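Regulatory Subunit of Protein Kinase A (cAMP-dependent) from Euglena gracilis (Euglena gracilis, PDB 6RSX) binds cyclic AMP in two tandem cyclic nucleotide-binding domains and, as a protein kinase A regulatory subunit by name, probably controls a catalytic kinase subunit. Local coordinates at residues M60-Q74 against R124-A138. Residues are numbered along the deposited sequence; the frame is centred on the assembly and turned at random. Where two conformers were deposited one is given.
Sequences MFEKTAEAGHFIMKQ and RAASVQAVSNVRLWA. With CMP (adenosine-3',5'-cyclic-monophosphate), chain B.
Met72 lays its methyl CE over the centre of the Arg124 guanidinium, 3.5 Å from CZ, the two side chains crossing at about a right angle. The bend at chi3 (66°) turns CE over the guanidinium, while Met72 SD lies 3.4 Å from O5' of the cyclic AMP. In the plane of the guanidinium, Arg124 NH1 donates to the phosphate oxygen O1P over 2.8 Å, and the backbone N of Ala125 grips O2P, as in the phosphate-binding cassette of this family. Were Arg124 an alanine, O1P and Asp79 would probably lose a charged partner, and the Met72 methyl the flat group beneath it.

Behind the pocket, Met72 CG packs alongside Val128 CG2, and Ser127 OG accepts an almost straight bond from Gln74 N (2.9 Å, 176°). The Phe70 ring is sandwiched between Lys73 CE and the Gln129 amide, whose plane is 19° from the ring's; Gln129 NE2 meanwhile donates to Gly68 O (2.8 Å), approaching from above the carbonyl plane. Gly68 belongs to a type II turn, beside which Ala67 N donates to Asn133 OD1. Beyond it, 61-65 pairs antiparallel with 134-138, and Glu62 CG sits over the six-membered ring of Trp137, 3.6 Å from its centroid.

A beta bulge shifts the register between Phe70 and Met72, and the chain turns a corner at Ile71, dividing the pairing between two sheets of the cupin-like beta-roll. Strand 127-130 also pairs antiparallel with 89-93, and strand 134-140 with 80-84; Asp79 forms a salt bridge with Arg124, Phe113 of strand 112-113 packs against Ile71 and Leu136, and helix 29-39 lies against Trp137.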
ATOM      1  N   MET A  60      -8.227  16.127 -12.967  1.00 36.41           N
ATOM      2  CA  MET A  60      -8.447  16.305 -11.532  1.00 32.37           C
ATOM      3  C   MET A  60      -8.816  17.748 -11.215  1.00 30.91           C
ATOM      4  O   MET A  60      -8.322  18.693 -11.844  1.00 35.28           O
ATOM      5  CB  MET A  60      -7.201  15.886 -10.732  1.00 34.70           C
ATOM      6  CG  MET A  60      -7.227  14.440 -10.415  1.00 39.96           C
ATOM      7  SD  MET A  60      -5.916  13.971  -9.286  1.00 41.23           S
ATOM      8  CE  MET A  60      -6.918  13.075  -8.088  1.00 48.03           C
ATOM      9  N   PHE A  61      -9.696  17.926 -10.240  1.00 31.51           N
ATOM     10  CA  PHE A  61     -10.135  19.246  -9.826  1.00 34.01           C
ATOM     11  C   PHE A  61     -10.017  19.422  -8.308  1.00 35.76           C
ATOM     12  O   PHE A  61     -10.013  18.453  -7.535  1.00 32.45           O
ATOM     13  CB  PHE A  61     -11.586  19.524 -10.267  1.00 34.34           C
ATOM     14  CG  PHE A  61     -12.598  18.491  -9.814  1.00 32.04           C
ATOM     15  CD1 PHE A  61     -12.774  17.300 -10.524  1.00 37.44           C
ATOM     16  CD2 PHE A  61     -13.383  18.726  -8.709  1.00 37.74           C
ATOM     17  CE1 PHE A  61     -13.742  16.343 -10.114  1.00 37.12           C
ATOM     18  CE2 PHE A  61     -14.353  17.785  -8.293  1.00 43.93           C
ATOM     19  CZ  PHE A  61     -14.530  16.605  -9.002  1.00 35.66           C
ATOM     20  N   GLU A  62      -9.964  20.689  -7.896  1.00 37.30           N
ATOM     21  CA  GLU A  62      -9.740  21.050  -6.487  1.00 36.82           C
ATOM     22  C   GLU A  62     -11.056  21.060  -5.725  1.00 39.57           C
ATOM     23  O   GLU A  62     -12.105  21.472  -6.246  1.00 37.22           O
ATOM     24  CB  GLU A  62      -9.106  22.438  -6.377  1.00 45.05           C
ATOM     25  CG  GLU A  62      -7.772  22.568  -7.036  1.00 45.76           C
ATOM     26  CD  GLU A  62      -7.211  23.990  -6.948  1.00 55.40           C
ATOM     27  OE1 GLU A  62      -6.871  24.561  -8.008  1.00 62.16           O
ATOM     28  OE2 GLU A  62      -7.120  24.535  -5.824  1.00 49.80           O
ATOM     29  N   LYS A  63     -11.007  20.582  -4.493  1.00 33.75           N
ATOM     30  CA  LYS A  63     -12.111  20.695  -3.552  1.00 33.09           C
ATOM     31  C   LYS A  63     -11.505  21.073  -2.212  1.00 37.52           C
ATOM     32  O   LYS A  63     -10.454  20.553  -1.869  1.00 35.90           O
ATOM     33  CB  LYS A  63     -12.844  19.386  -3.363  1.00 34.31           C
ATOM     34  CG  LYS A  63     -14.153  19.538  -2.602  1.00 45.31           C
ATOM     35  CD  LYS A  63     -14.965  18.222  -2.614  1.00 56.39           C
ATOM     36  CE  LYS A  63     -16.299  18.355  -3.384  1.00 55.52           C
ATOM     37  NZ  LYS A  63     -16.204  19.177  -4.654  1.00 60.46           N
ATOM     38  N   THR A  64     -12.169  21.935  -1.462  1.00 39.24           N
ATOM     39  CA  THR A  64     -11.730  22.267  -0.114  1.00 38.67           C
ATOM     40  C   THR A  64     -12.854  21.925   0.854  1.00 39.62           C
ATOM     41  O   THR A  64     -14.025  21.790   0.467  1.00 39.21           O
ATOM     42  CB  THR A  64     -11.340  23.748   0.013  1.00 40.27           C
ATOM     43  OG1 THR A  64     -12.493  24.558  -0.258  1.00 44.02           O
ATOM     44  CG2 THR A  64     -10.265  24.099  -0.988  1.00 44.38           C
ATOM     45  N   ALA A  65     -12.476  21.767   2.119  1.00 37.16           N
ATOM     46  CA  ALA A  65     -13.415  21.490   3.195  1.00 37.30           C
ATOM     47  C   ALA A  65     -12.919  22.194   4.445  1.00 40.68           C
ATOM     48  O   ALA A  65     -11.751  22.015   4.809  1.00 36.28           O
ATOM     49  CB  ALA A  65     -13.503  19.996   3.495  1.00 37.49           C
ATOM     50  N   GLU A  66     -13.799  22.933   5.119  1.00 39.63           N
ATOM     51  CA  GLU A  66     -13.422  23.563   6.377  1.00 42.24           C
ATOM     52  C   GLU A  66     -13.355  22.528   7.480  1.00 39.46           C
ATOM     53  O   GLU A  66     -14.066  21.523   7.450  1.00 35.63           O
ATOM     54  CB  GLU A  66     -14.420  24.644   6.777  1.00 45.87           C
ATOM     55  CG  GLU A  66     -14.399  25.864   5.899  1.00 58.43           C
ATOM     56  CD  GLU A  66     -15.472  26.875   6.304  1.00 77.32           C
ATOM     57  OE1 GLU A  66     -15.936  26.827   7.472  1.00 74.75           O
ATOM     58  OE2 GLU A  66     -15.861  27.707   5.448  1.00 86.21           O
ATOM     59  N   ALA A  67     -12.492  22.792   8.470  1.00 37.39           N
ATOM     60  CA  ALA A  67     -12.393  21.940   9.650  1.00 36.40           C
ATOM     61  C   ALA A  67     -13.773  21.566  10.176  1.00 36.30           C
ATOM     62  O   ALA A  67     -14.634  22.432  10.377  1.00 38.36           O
ATOM     63  CB  ALA A  67     -11.602  22.659  10.751  1.00 38.92           C
ATOM     64  N   GLY A  68     -13.981  20.271  10.387  1.00 36.42           N
ATOM     65  CA  GLY A  68     -15.208  19.735  10.928  1.00 36.73           C
ATOM     66  C   GLY A  68     -16.274  19.381   9.898  1.00 37.81           C
ATOM     67  O   GLY A  68     -17.250  18.721  10.250  1.00 41.83           O
ATOM     68  N   HIS A  69     -16.099  19.758   8.648  0.56 36.87           N
ATOM     69  CA  HIS A  69     -17.103  19.458   7.642  0.56 38.62           C
ATOM     70  C   HIS A  69     -16.864  18.089   7.001  0.56 37.70           C
ATOM     71  O   HIS A  69     -15.723  17.665   6.782  0.56 33.12           O
ATOM     72  CB  HIS A  69     -17.117  20.562   6.592  0.56 41.06           C
ATOM     73  CG  HIS A  69     -17.677  21.857   7.099  0.56 43.31           C
ATOM     74  ND1 HIS A  69     -18.734  22.496   6.486  0.56 48.04           N
ATOM     75  CD2 HIS A  69     -17.337  22.624   8.163  0.56 45.77           C
ATOM     76  CE1 HIS A  69     -19.013  23.608   7.143  0.56 49.91           C
ATOM     77  NE2 HIS A  69     -18.186  23.706   8.168  0.56 48.25           N
ATOM     78  N   PHE A  70     -17.967  17.406   6.687  1.00 35.14           N
ATOM     79  CA  PHE A  70     -17.906  16.077   6.071  1.00 33.37           C
ATOM     80  C   PHE A  70     -17.724  16.199   4.562  1.00 38.94           C
ATOM     81  O   PHE A  70     -18.546  16.815   3.857  1.00 38.50           O
ATOM     82  CB  PHE A  70     -19.161  15.257   6.380  1.00 35.06           C
ATOM     83  CG  PHE A  70     -19.236  14.762   7.797  1.00 39.77           C
ATOM     84  CD1 PHE A  70     -19.808  15.545   8.787  1.00 39.75           C
ATOM     85  CD2 PHE A  70     -18.710  13.520   8.154  1.00 36.23           C
ATOM     86  CE1 PHE A  70     -19.872  15.089  10.105  1.00 39.19           C
ATOM     87  CE2 PHE A  70     -18.765  13.063   9.493  1.00 36.50           C
ATOM     88  CZ  PHE A  70     -19.335  13.840  10.448  1.00 40.57           C
ATOM     89  N   ILE A  71     -16.683  15.558   4.055  1.00 32.54           N
ATOM     90  CA  ILE A  71     -16.477  15.473   2.618  1.00 34.74           C
ATOM     91  C   ILE A  71     -17.444  14.475   2.002  1.00 33.68           C
ATOM     92  O   ILE A  71     -17.935  14.668   0.878  1.00 33.09           O
ATOM     93  CB  ILE A  71     -15.008  15.097   2.360  1.00 35.51           C
ATOM     94  CG1 ILE A  71     -14.140  16.283   2.812  1.00 33.38           C
ATOM     95  CG2 ILE A  71     -14.792  14.827   0.885  1.00 34.33           C
ATOM     96  CD1 ILE A  71     -12.888  15.868   3.508  1.00 39.83           C
ATOM     97  N   MET A  72     -17.724  13.398   2.728  1.00 33.37           N
ATOM     98  CA  MET A  72     -18.732  12.416   2.355  1.00 35.05           C
ATOM     99  C   MET A  72     -19.263  11.772   3.626  1.00 35.58           C
ATOM    100  O   MET A  72     -18.585  11.726   4.659  1.00 30.89           O
ATOM    101  CB  MET A  72     -18.189  11.344   1.422  1.00 31.47           C
ATOM    102  CG  MET A  72     -17.001  10.502   2.042  1.00 29.28           C
ATOM    103  SD  MET A  72     -16.418   9.242   0.869  1.00 33.88           S
ATOM    104  CE  MET A  72     -15.762  10.280  -0.411  1.00 31.83           C
ATOM    105  N   LYS A  73     -20.503  11.291   3.551  1.00 30.78           N
ATOM    106  CA  LYS A  73     -21.101  10.578   4.661  1.00 28.37           C
ATOM    107  C   LYS A  73     -21.315   9.125   4.290  1.00 29.37           C
ATOM    108  O   LYS A  73     -21.675   8.803   3.152  1.00 31.10           O
ATOM    109  CB  LYS A  73     -22.423  11.212   5.091  1.00 36.05           C
ATOM    110  CG  LYS A  73     -22.274  12.659   5.410  1.00 44.42           C
ATOM    111  CD  LYS A  73     -22.833  12.960   6.781  1.00 61.57           C
ATOM    112  CE  LYS A  73     -22.207  12.089   7.876  1.00 50.63           C
ATOM    113  NZ  LYS A  73     -22.889  12.362   9.183  1.00 66.93           N
ATOM    114  N   GLN A  74     -21.118   8.265   5.274  1.00 27.30           N
ATOM    115  CA  GLN A  74     -21.394   6.850   5.101  1.00 23.66           C
ATOM    116  C   GLN A  74     -22.807   6.700   4.536  1.00 27.84           C
ATOM    117  O   GLN A  74     -23.696   7.461   4.893  1.00 28.86           O
ATOM    118  CB  GLN A  74     -21.269   6.126   6.433  1.00 28.51           C
ATOM    119  CG  GLN A  74     -21.273   4.622   6.290  1.00 30.09           C
ATOM    120  CD  GLN A  74     -21.000   3.954   7.625  1.00 34.51           C
ATOM    121  OE1 GLN A  74     -20.516   4.612   8.532  1.00 32.53           O
ATOM    122  NE2 GLN A  74     -21.348   2.665   7.768  1.00 31.50           N
ATOM    123  N   ARG A 124     -21.400   4.656   0.130  1.00 26.11           N
ATOM    124  CA  ARG A 124     -20.133   4.891   0.888  1.00 25.93           C
ATOM    125  C   ARG A 124     -20.050   4.033   2.145  1.00 29.81           C
ATOM    126  O   ARG A 124     -20.987   3.961   2.956  1.00 28.67           O
ATOM    127  CB  ARG A 124     -20.019   6.366   1.304  1.00 28.25           C
ATOM    128  CG  ARG A 124     -19.983   7.436   0.202  1.00 30.73           C
ATOM    129  CD  ARG A 124     -18.866   7.203  -0.826  1.00 29.08           C
ATOM    130  NE  ARG A 124     -18.749   8.356  -1.715  1.00 27.53           N
ATOM    131  CZ  ARG A 124     -17.807   8.465  -2.634  1.00 28.61           C
ATOM    132  NH1 ARG A 124     -16.915   7.474  -2.760  1.00 29.53           N
ATOM    133  NH2 ARG A 124     -17.740   9.586  -3.379  1.00 27.82           N
ATOM    134  N   ALA A 125     -18.864   3.443   2.396  1.00 28.36           N
ATOM    135  CA  ALA A 125     -18.647   2.581   3.561  1.00 29.24           C
ATOM    136  C   ALA A 125     -18.227   3.331   4.843  1.00 27.10           C
ATOM    137  O   ALA A 125     -18.169   2.729   5.920  1.00 30.75           O
ATOM    138  CB  ALA A 125     -17.581   1.507   3.224  1.00 33.97           C
ATOM    139  N   ALA A 126     -17.918   4.617   4.743  1.00 30.38           N
ATOM    140  CA  ALA A 126     -17.452   5.383   5.881  1.00 30.89           C
ATOM    141  C   ALA A 126     -17.788   6.833   5.617  1.00 30.42           C
ATOM    142  O   ALA A 126     -17.911   7.255   4.460  1.00 29.47           O
ATOM    143  CB  ALA A 126     -15.933   5.185   6.054  1.00 29.36           C
ATOM    144  N   SER A 127     -17.901   7.597   6.701  1.00 28.97           N
ATOM    145  CA  SER A 127     -17.857   9.041   6.597  1.00 26.62           C
ATOM    146  C   SER A 127     -16.401   9.510   6.629  1.00 29.11           C
ATOM    147  O   SER A 127     -15.548   8.899   7.295  1.00 29.44           O
ATOM    148  CB  SER A 127     -18.623   9.674   7.757  1.00 30.45           C
ATOM    149  OG  SER A 127     -20.025   9.290   7.750  1.00 31.67           O
ATOM    150  N   VAL A 128     -16.129  10.627   5.971  1.00 30.69           N
ATOM    151  CA  VAL A 128     -14.778  11.217   5.991  1.00 30.52           C
ATOM    152  C   VAL A 128     -14.924  12.674   6.396  1.00 31.40           C
ATOM    153  O   VAL A 128     -15.545  13.468   5.667  1.00 33.38           O
ATOM    154  CB  VAL A 128     -14.080  11.104   4.630  1.00 30.63           C
ATOM    155  CG1 VAL A 128     -12.627  11.648   4.711  1.00 31.54           C
ATOM    156  CG2 VAL A 128     -14.090   9.665   4.153  1.00 30.64           C
ATOM    157  N   GLN A 129     -14.367  13.030   7.559  1.00 28.85           N
ATOM    158  CA  GLN A 129     -14.582  14.356   8.135  1.00 30.54           C
ATOM    159  C   GLN A 129     -13.275  15.130   8.189  1.00 31.15           C
ATOM    160  O   GLN A 129     -12.271  14.604   8.681  1.00 31.31           O
ATOM    161  CB  GLN A 129     -15.164  14.227   9.545  1.00 32.73           C
ATOM    162  CG  GLN A 129     -15.424  15.567  10.183  1.00 37.29           C
ATOM    163  CD  GLN A 129     -16.167  15.434  11.507  1.00 42.16           C
ATOM    164  OE1 GLN A 129     -16.020  14.441  12.200  1.00 46.75           O
ATOM    165  NE2 GLN A 129     -16.995  16.424  11.837  1.00 43.54           N
ATOM    166  N   ALA A 130     -13.280  16.371   7.708  1.00 31.47           N
ATOM    167  CA  ALA A 130     -12.079  17.192   7.806  1.00 31.71           C
ATOM    168  C   ALA A 130     -11.785  17.457   9.277  1.00 30.49           C
ATOM    169  O   ALA A 130     -12.672  17.858  10.036  1.00 34.43           O
ATOM    170  CB  ALA A 130     -12.262  18.508   7.067  1.00 32.71           C
ATOM    171  N   VAL A 131     -10.529  17.265   9.680  1.00 30.25           N
ATOM    172  CA  VAL A 131     -10.125  17.592  11.049  1.00 33.77           C
ATOM    173  C   VAL A 131      -9.643  19.035  11.058  1.00 34.74           C
ATOM    174  O   VAL A 131     -10.155  19.868  11.806  1.00 38.33           O
ATOM    175  CB  VAL A 131      -9.043  16.634  11.546  1.00 33.83           C
ATOM    176  CG1 VAL A 131      -8.506  17.081  12.942  1.00 33.78           C
ATOM    177  CG2 VAL A 131      -9.576  15.233  11.633  1.00 32.74           C
ATOM    178  N   SER A 132      -8.635  19.322  10.251  1.00 34.33           N
ATOM    179  CA  SER A 132      -8.196  20.668   9.925  1.00 35.43           C
ATOM    180  C   SER A 132      -8.996  21.168   8.726  1.00 35.93           C
ATOM    181  O   SER A 132      -9.828  20.453   8.172  1.00 36.80           O
ATOM    182  CB  SER A 132      -6.710  20.654   9.596  1.00 37.42           C
ATOM    183  OG  SER A 132      -6.496  19.821   8.448  1.00 36.40           O
ATOM    184  N   ASN A 133      -8.723  22.390   8.285  1.00 34.46           N
ATOM    185  CA  ASN A 133      -9.083  22.739   6.913  1.00 35.19           C
ATOM    186  C   ASN A 133      -8.337  21.801   5.980  1.00 35.22           C
ATOM    187  O   ASN A 133      -7.179  21.448   6.234  1.00 32.97           O
ATOM    188  CB  ASN A 133      -8.705  24.173   6.596  1.00 36.96           C
ATOM    189  CG  ASN A 133      -9.476  25.167   7.425  1.00 39.04           C
ATOM    190  OD1 ASN A 133     -10.570  24.875   7.937  1.00 39.92           O
ATOM    191  ND2 ASN A 133      -8.909  26.362   7.567  1.00 49.67           N
ATOM    192  N   VAL A 134      -8.994  21.391   4.904  1.00 31.53           N
ATOM    193  CA  VAL A 134      -8.429  20.376   4.022  1.00 30.89           C
ATOM    194  C   VAL A 134      -8.482  20.873   2.577  1.00 34.09           C
ATOM    195  O   VAL A 134      -9.441  21.555   2.152  1.00 33.55           O
ATOM    196  CB  VAL A 134      -9.170  19.020   4.186  1.00 33.44           C
ATOM    197  CG1 VAL A 134      -8.848  18.074   3.034  1.00 34.74           C
ATOM    198  CG2 VAL A 134      -8.883  18.341   5.546  1.00 32.12           C
ATOM    199  N   ARG A 135      -7.444  20.553   1.827  1.00 30.16           N
ATOM    200  CA  ARG A 135      -7.418  20.727   0.382  1.00 31.86           C
ATOM    201  C   ARG A 135      -7.334  19.344  -0.253  1.00 32.42           C
ATOM    202  O   ARG A 135      -6.554  18.501   0.185  1.00 32.34           O
ATOM    203  CB  ARG A 135      -6.222  21.575  -0.078  1.00 39.91           C
ATOM    204  CG  ARG A 135      -6.256  23.058   0.280  1.00 40.24           C
ATOM    205  CD  ARG A 135      -5.158  23.889  -0.482  1.00 39.93           C
ATOM    206  NE  ARG A 135      -3.784  23.350  -0.355  1.00 44.67           N
ATOM    207  CZ  ARG A 135      -2.767  23.747  -1.114  0.51 36.10           C
ATOM    208  NH1 ARG A 135      -2.956  24.688  -2.049  0.78 37.31           N
ATOM    209  NH2 ARG A 135      -1.566  23.196  -0.948  0.88 38.70           N
ATOM    210  N   LEU A 136      -8.139  19.119  -1.319  1.00 30.75           N
ATOM    211  CA  LEU A 136      -8.182  17.806  -1.953  1.00 28.81           C
ATOM    212  C   LEU A 136      -8.062  17.985  -3.465  1.00 30.94           C
ATOM    213  O   LEU A 136      -8.436  19.034  -3.999  1.00 31.82           O
ATOM    214  CB  LEU A 136      -9.547  17.097  -1.706  1.00 32.48           C
ATOM    215  CG  LEU A 136     -10.122  17.037  -0.282  1.00 34.53           C
ATOM    216  CD1 LEU A 136     -11.620  16.823  -0.238  1.00 37.60           C
ATOM    217  CD2 LEU A 136      -9.486  15.870   0.400  1.00 34.53           C
ATOM    218  N   TRP A 137      -7.575  16.951  -4.140  1.00 31.44           N
ATOM    219  CA  TRP A 137      -7.746  16.805  -5.592  1.00 30.43           C
ATOM    220  C   TRP A 137      -8.725  15.669  -5.843  1.00 27.57           C
ATOM    221  O   TRP A 137      -8.674  14.641  -5.184  1.00 31.43           O
ATOM    222  CB  TRP A 137      -6.390  16.519  -6.252  1.00 34.00           C
ATOM    223  CG  TRP A 137      -5.525  17.756  -6.358  1.00 34.32           C
ATOM    224  CD1 TRP A 137      -4.436  18.114  -5.558  1.00 36.40           C
ATOM    225  CD2 TRP A 137      -5.663  18.778  -7.318  1.00 33.55           C
ATOM    226  NE1 TRP A 137      -3.923  19.319  -5.992  1.00 34.68           N
ATOM    227  CE2 TRP A 137      -4.651  19.739  -7.077  1.00 37.27           C
ATOM    228  CE3 TRP A 137      -6.538  18.970  -8.394  1.00 33.60           C
ATOM    229  CZ2 TRP A 137      -4.509  20.880  -7.868  1.00 36.04           C
ATOM    230  CZ3 TRP A 137      -6.402  20.101  -9.169  1.00 41.34           C
ATOM    231  CH2 TRP A 137      -5.399  21.041  -8.917  1.00 36.78           C
ATOM    232  N   ALA A 138      -9.637  15.834  -6.805  1.00 30.62           N
ATOM    233  CA  ALA A 138     -10.717  14.871  -6.969  1.00 34.41           C
ATOM    234  C   ALA A 138     -10.831  14.450  -8.428  1.00 32.30           C
ATOM    235  O   ALA A 138     -10.544  15.236  -9.329  1.00 32.79           O
ATOM    236  CB  ALA A 138     -12.058  15.466  -6.543  1.00 33.52           C
TER
HETATM  237  P   CMP B 501     -16.073   4.562  -0.177  1.00 30.07           P
HETATM  238  O1P CMP B 501     -16.414   4.994  -1.643  1.00 30.96           O
HETATM  239  O2P CMP B 501     -16.777   3.485   0.535  1.00 26.91           O
HETATM  240  O5' CMP B 501     -16.286   5.833   0.786  1.00 28.73           O
HETATM  241  C5' CMP B 501     -15.663   5.896   2.068  1.00 31.06           C
HETATM  242  C4' CMP B 501     -14.208   5.594   1.860  1.00 29.54           C
HETATM  243  O4' CMP B 501     -13.436   5.515   3.065  1.00 30.66           O
HETATM  244  C3' CMP B 501     -13.959   4.249   1.229  1.00 30.37           C
HETATM  245  O3' CMP B 501     -14.402   4.206  -0.108  1.00 29.99           O
HETATM  246  C2' CMP B 501     -12.451   4.065   1.424  1.00 30.34           C
HETATM  247  O2' CMP B 501     -11.774   4.729   0.368  1.00 31.14           O
HETATM  248  C1' CMP B 501     -12.220   4.839   2.753  1.00 31.51           C
HETATM  249  N9  CMP B 501     -11.886   3.992   3.892  1.00 31.24           N
HETATM  250  C8  CMP B 501     -10.834   4.209   4.756  1.00 32.51           C
HETATM  251  N7  CMP B 501     -10.872   3.284   5.698  1.00 32.42           N
HETATM  252  C5  CMP B 501     -11.900   2.474   5.408  1.00 34.07           C
HETATM  253  C6  CMP B 501     -12.315   1.355   6.077  1.00 36.45           C
HETATM  254  N6  CMP B 501     -11.809   0.706   7.263  1.00 39.36           N
HETATM  255  N1  CMP B 501     -13.333   0.643   5.647  1.00 34.87           N
HETATM  256  C2  CMP B 501     -13.998   1.086   4.537  1.00 34.70           C
HETATM  257  N3  CMP B 501     -13.594   2.199   3.839  1.00 31.25           N
HETATM  258  C4  CMP B 501     -12.537   2.901   4.304  1.00 32.91           C
HETATM  259  O   HOH W   1     -20.348   7.323   9.495  1.00 34.18           O